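Local coordinates for protein galactokinase (PDB 6TEQ) that probably phosphorylates galactose with ATP as a GHMP-family galactokinase, and binds 2-deoxy-2-fluoro-galactose in its sugar pocket, at residues A[36-41]-A[57-62]; A[62-67]-A[129-134]. All coordinates share one frame; numbering follows the deposited sequence.

Interaction 1: A[36-41]-A[57-62]; sequences AAPGRV and PIALPH
Strands 36-41 and 57-60 run roughly antiparallel, their axes 4.4 Å apart at closest approach and at 137°, and four backbone hydrogen bonds join residues 36-41 to 57-62. Val41 and Ile58 form a hydrogen-bonded pair. Val41 N donates to Ile58 O, and Ile58 N gives Val41 O a nearly straight bond of 2.9 Å. Arg40 and Ala59 form the adjoining non-hydrogen-bonded pair. Further along, Leu60 N reaches Gly39 O from above the carbonyl plane. Past the corner at Pro61, Gly39 N donates to His62 O at 3.0 Å.

The side chains of Val41 and Ile58 lie alongside each other on one face. Val41 is deposited in two conformers, so how closely the two touch is doubtful. Leu60 lies along the backbone of Gly39 and Arg40. Its CG stands beside its own backbone N (chi1 -72°), and from there CD1 comes to 4.0 Å from Arg40 N. Its CB is 3.7 Å from Gly39 O, and CD2 points to Val41 in the given conformer. Shortening Leu60 to an alanine would remove both methyl branches and is likely to leave the Gly39-Arg40 backbone less covered on this side. Pro38, on strand 33-42, touches Ala59 CB with its CG at 3.6 Å, and its CB rests against Leu60 O.

Arg40 leaves on the face shared with Ala59, and its chain bends at chi2 (92°). Its NE forms a salt bridge with Asp191, and its NH2 donates to Gly138 O. It also touches the bound 2-deoxy-2-fluoro-alpha-D-galactopyranose. The contact is thus a buried beta hairpin within the galactose-binding signature of galactokinases, and it carries a sugar-binding arginine on one strand.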
# COMPACT_ATOMS: atom_id res chain seq x y z
N ALA A 36 14.12 7.55 1.93
CA ALA A 36 12.81 7.66 1.28
C ALA A 36 12.21 6.30 1.06
O ALA A 36 12.95 5.31 1.01
CB ALA A 36 12.89 8.45 0.00
N ALA A 37 10.88 6.27 1.12
CA ALA A 37 10.13 5.05 0.82
C ALA A 37 9.02 5.41 -0.12
O ALA A 37 8.38 6.49 0.02
CB ALA A 37 9.65 4.42 2.10
N PRO A 38 8.70 4.51 -1.05
CA PRO A 38 7.64 4.79 -2.01
C PRO A 38 6.25 4.42 -1.50
O PRO A 38 6.02 3.58 -0.64
CB PRO A 38 8.03 3.94 -3.21
CG PRO A 38 8.63 2.69 -2.54
CD PRO A 38 9.45 3.29 -1.41
N GLY A 39 5.27 5.07 -2.13
CA GLY A 39 3.90 4.55 -2.11
C GLY A 39 3.80 3.37 -3.06
O GLY A 39 4.81 2.95 -3.61
N ARG A 40 2.59 2.82 -3.20
CA ARG A 40 2.44 1.57 -3.94
C ARG A 40 1.11 1.53 -4.63
O ARG A 40 0.10 2.11 -4.13
CB ARG A 40 2.60 0.38 -2.98
CG ARG A 40 1.52 0.21 -1.94
CD ARG A 40 0.41 -0.69 -2.39
NE ARG A 40 -0.70 -0.68 -1.43
CZ ARG A 40 -1.72 0.16 -1.42
NH1 ARG A 40 -2.63 0.05 -0.46
NH2 ARG A 40 -1.92 1.02 -2.41
N VAL A 41 1.04 0.72 -5.69
CA VAL A 41 -0.26 0.24 -6.21
C VAL A 41 -0.27 -1.29 -6.20
O VAL A 41 0.63 -1.94 -6.73
CB VAL A 41 -0.58 0.80 -7.60
CG1 VAL A 41 -1.15 2.19 -7.54
CG2 VAL A 41 0.64 0.88 -8.47
N PRO A 57 1.88 -6.16 -5.51
CA PRO A 57 2.11 -4.73 -5.64
C PRO A 57 3.37 -4.36 -6.42
O PRO A 57 4.25 -5.16 -6.63
CB PRO A 57 2.29 -4.30 -4.17
CG PRO A 57 2.94 -5.51 -3.49
CD PRO A 57 2.22 -6.71 -4.16
N ILE A 58 3.32 -3.12 -6.89
CA ILE A 58 4.50 -2.38 -7.40
C ILE A 58 4.69 -1.17 -6.52
O ILE A 58 3.70 -0.64 -5.93
CB ILE A 58 4.35 -1.99 -8.87
CG1 ILE A 58 3.16 -1.07 -9.11
CG2 ILE A 58 4.30 -3.23 -9.73
CD1 ILE A 58 3.15 -0.39 -10.43
N ALA A 59 5.93 -0.72 -6.46
CA ALA A 59 6.25 0.54 -5.78
C ALA A 59 6.08 1.65 -6.81
O ALA A 59 6.60 1.54 -7.96
CB ALA A 59 7.64 0.50 -5.25
N LEU A 60 5.41 2.73 -6.43
CA LEU A 60 5.34 3.92 -7.28
C LEU A 60 6.67 4.68 -7.29
O LEU A 60 7.48 4.58 -6.38
CB LEU A 60 4.21 4.81 -6.81
CG LEU A 60 2.80 4.31 -7.08
CD1 LEU A 60 1.86 5.20 -6.31
CD2 LEU A 60 2.49 4.39 -8.56
N PRO A 61 6.90 5.55 -8.29
CA PRO A 61 8.05 6.43 -8.21
C PRO A 61 7.87 7.51 -7.13
O PRO A 61 8.84 8.11 -6.69
CB PRO A 61 8.03 7.10 -9.56
CG PRO A 61 6.65 6.95 -10.14
CD PRO A 61 6.13 5.68 -9.54
N HIS A 62 6.64 7.73 -6.73
CA HIS A 62 6.24 8.75 -5.73
C HIS A 62 6.71 8.26 -4.37
O HIS A 62 6.35 7.13 -3.95
CB HIS A 62 4.72 8.92 -5.68
CG HIS A 62 4.19 9.40 -6.98
ND1 HIS A 62 4.13 8.56 -8.07
CD2 HIS A 62 3.73 10.61 -7.37
CE1 HIS A 62 3.68 9.25 -9.11
NE2 HIS A 62 3.39 10.50 -8.69

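Interaction 2: A[62-67]-A[129-134]; sequences HRTFIA and FVSCVP
Ser131 OG is gripped from two sources. It shares a short 2.6 Å hydrogen bond with Thr64 OG1, in which either hydroxyl could be the donor. It also accepts from Val133 N at 3.0 Å, which makes an ST turn where strand 125-131 ends. The serine torsion places OG opposite its own backbone N (chi1 -171°), between these two partners.

The backbones of residues 62-67 and 129-131 pair antiparallel. Phe65 and Val130 exchange two hydrogen bonds. The one from Phe65 N to Val130 O is 2.7 Å long and nearly straight. The same carbonyl oxygen lies at the edge of the Phe65 ring, in its plane. Beyond the strand end, Cys132 N still donates to Arg63 O, and a weak bond runs from Arg63 N to Cys132 SG. Cys132 O lies at the edge of the His62 ring, near its plane, 3.4 Å from His62 CD2.

On the face shared with Thr64, Ile66 lies alongside Phe129. Its CG1 makes a CH-pi contact over one ring face, 3.9 Å from the ring centroid and offset toward the rim. Its CD1 meets Phe129 CZ at 3.5 Å. Thr64 CG2 comes to the edge of the same ring instead. Helix 141-156 packs against this face through Ala144, Ser148 and Thr149.

Ser131 OG is thus held both across the strands by Thr64 and within its own turn by Val133 N. Together these bonds fix its rotation where the strand gives way to the loop.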
# COMPACT_ATOMS: atom_id res chain seq x y z
N HIS A 62 6.64 7.73 -6.73
CA HIS A 62 6.24 8.75 -5.73
C HIS A 62 6.71 8.26 -4.37
O HIS A 62 6.35 7.13 -3.95
CB HIS A 62 4.72 8.92 -5.68
CG HIS A 62 4.19 9.40 -6.98
ND1 HIS A 62 4.13 8.56 -8.07
CD2 HIS A 62 3.73 10.61 -7.37
CE1 HIS A 62 3.68 9.25 -9.11
NE2 HIS A 62 3.39 10.50 -8.69
N ARG A 63 7.49 9.06 -3.65
CA ARG A 63 8.12 8.71 -2.39
C ARG A 63 7.84 9.76 -1.32
O ARG A 63 7.62 10.97 -1.66
CB ARG A 63 9.60 8.49 -2.59
CG ARG A 63 9.91 7.33 -3.55
CD ARG A 63 11.28 7.41 -4.19
NE ARG A 63 12.41 6.97 -3.36
CZ ARG A 63 12.77 5.72 -3.12
NH1 ARG A 63 12.07 4.70 -3.61
NH2 ARG A 63 13.87 5.47 -2.43
N THR A 64 7.96 9.29 -0.09
CA THR A 64 8.06 10.15 1.11
C THR A 64 9.56 10.20 1.44
O THR A 64 10.16 9.12 1.67
CB THR A 64 7.25 9.59 2.26
OG1 THR A 64 5.90 9.71 1.82
CG2 THR A 64 7.43 10.28 3.60
N PHE A 65 10.08 11.41 1.61
CA PHE A 65 11.47 11.68 1.95
C PHE A 65 11.56 12.15 3.38
O PHE A 65 10.74 12.97 3.84
CB PHE A 65 12.08 12.77 1.06
CG PHE A 65 12.22 12.29 -0.36
CD1 PHE A 65 11.15 12.33 -1.21
CD2 PHE A 65 13.46 12.00 -0.89
CE1 PHE A 65 11.28 11.86 -2.50
CE2 PHE A 65 13.59 11.49 -2.17
CZ PHE A 65 12.50 11.47 -2.98
N ILE A 66 12.42 11.48 4.13
CA ILE A 66 12.60 11.79 5.57
C ILE A 66 14.03 12.27 5.74
O ILE A 66 14.98 11.50 5.48
CB ILE A 66 12.33 10.63 6.51
CG1 ILE A 66 12.33 11.04 8.00
CG2 ILE A 66 13.17 9.41 6.20
CD1 ILE A 66 12.15 9.87 8.93
N ALA A 67 14.16 13.49 6.21
CA ALA A 67 15.48 13.99 6.72
C ALA A 67 15.48 13.68 8.23
O ALA A 67 14.53 14.05 8.92
CB ALA A 67 15.63 15.45 6.41
N PHE A 129 9.62 15.43 7.10
CA PHE A 129 9.05 14.66 5.96
C PHE A 129 8.55 15.60 4.86
O PHE A 129 7.84 16.59 5.13
CB PHE A 129 7.82 13.89 6.45
CG PHE A 129 8.15 12.84 7.43
CD1 PHE A 129 8.53 11.59 6.98
CD2 PHE A 129 8.22 13.12 8.79
CE1 PHE A 129 8.80 10.58 7.89
CE2 PHE A 129 8.52 12.11 9.68
CZ PHE A 129 8.86 10.87 9.23
N VAL A 130 8.90 15.26 3.62
CA VAL A 130 8.35 15.83 2.38
C VAL A 130 7.89 14.64 1.54
O VAL A 130 8.65 13.72 1.36
CB VAL A 130 9.33 16.73 1.63
CG1 VAL A 130 8.73 17.14 0.33
CG2 VAL A 130 9.72 17.95 2.50
N SER A 131 6.63 14.65 1.08
CA SER A 131 6.08 13.55 0.29
C SER A 131 5.46 14.05 -1.01
O SER A 131 4.95 15.18 -1.05
CB SER A 131 5.07 12.79 1.13
OG SER A 131 4.65 11.61 0.50
N CYS A 132 5.37 13.16 -1.98
CA CYS A 132 4.48 13.35 -3.13
C CYS A 132 3.52 12.15 -3.26
O CYS A 132 2.95 12.01 -4.34
CB CYS A 132 5.29 13.58 -4.39
SG CYS A 132 6.35 12.17 -4.80
N VAL A 133 3.41 11.26 -2.25
CA VAL A 133 2.37 10.20 -2.23
C VAL A 133 1.07 10.88 -1.84
O VAL A 133 0.95 11.37 -0.72
CB VAL A 133 2.72 9.04 -1.30
CG1 VAL A 133 1.67 7.95 -1.37
CG2 VAL A 133 4.08 8.50 -1.59
N PRO A 134 0.09 10.98 -2.78
CA PRO A 134 -1.09 11.81 -2.55
C PRO A 134 -1.93 11.34 -1.34
O PRO A 134 -2.18 10.13 -1.12
CB PRO A 134 -1.85 11.78 -3.90
CG PRO A 134 -0.79 11.35 -4.91
CD PRO A 134 0.13 10.43 -4.14

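Both contacts use strand 54-70, and they share His62. Interaction 1 pairs the first part of this strand with 33-42, and interaction 2 pairs a later part with 125-131. All three strands belong to one sheet. The two contacts meet where Ala37 O probably accepts a hydrogen bond from Thr64 N, at 2.8 Å. Interaction 1 is wholly buried and nearer the chain centre. Its side chains meet through apolar groups, while the polar end of Arg40 turns to Asp191 and the sugar. Interaction 2 is mostly buried but reaches the surface at Ser131. It adds a hydroxyl pair, and its Val133 lies near Ser141, which binds ADP in another structure; none is bound here.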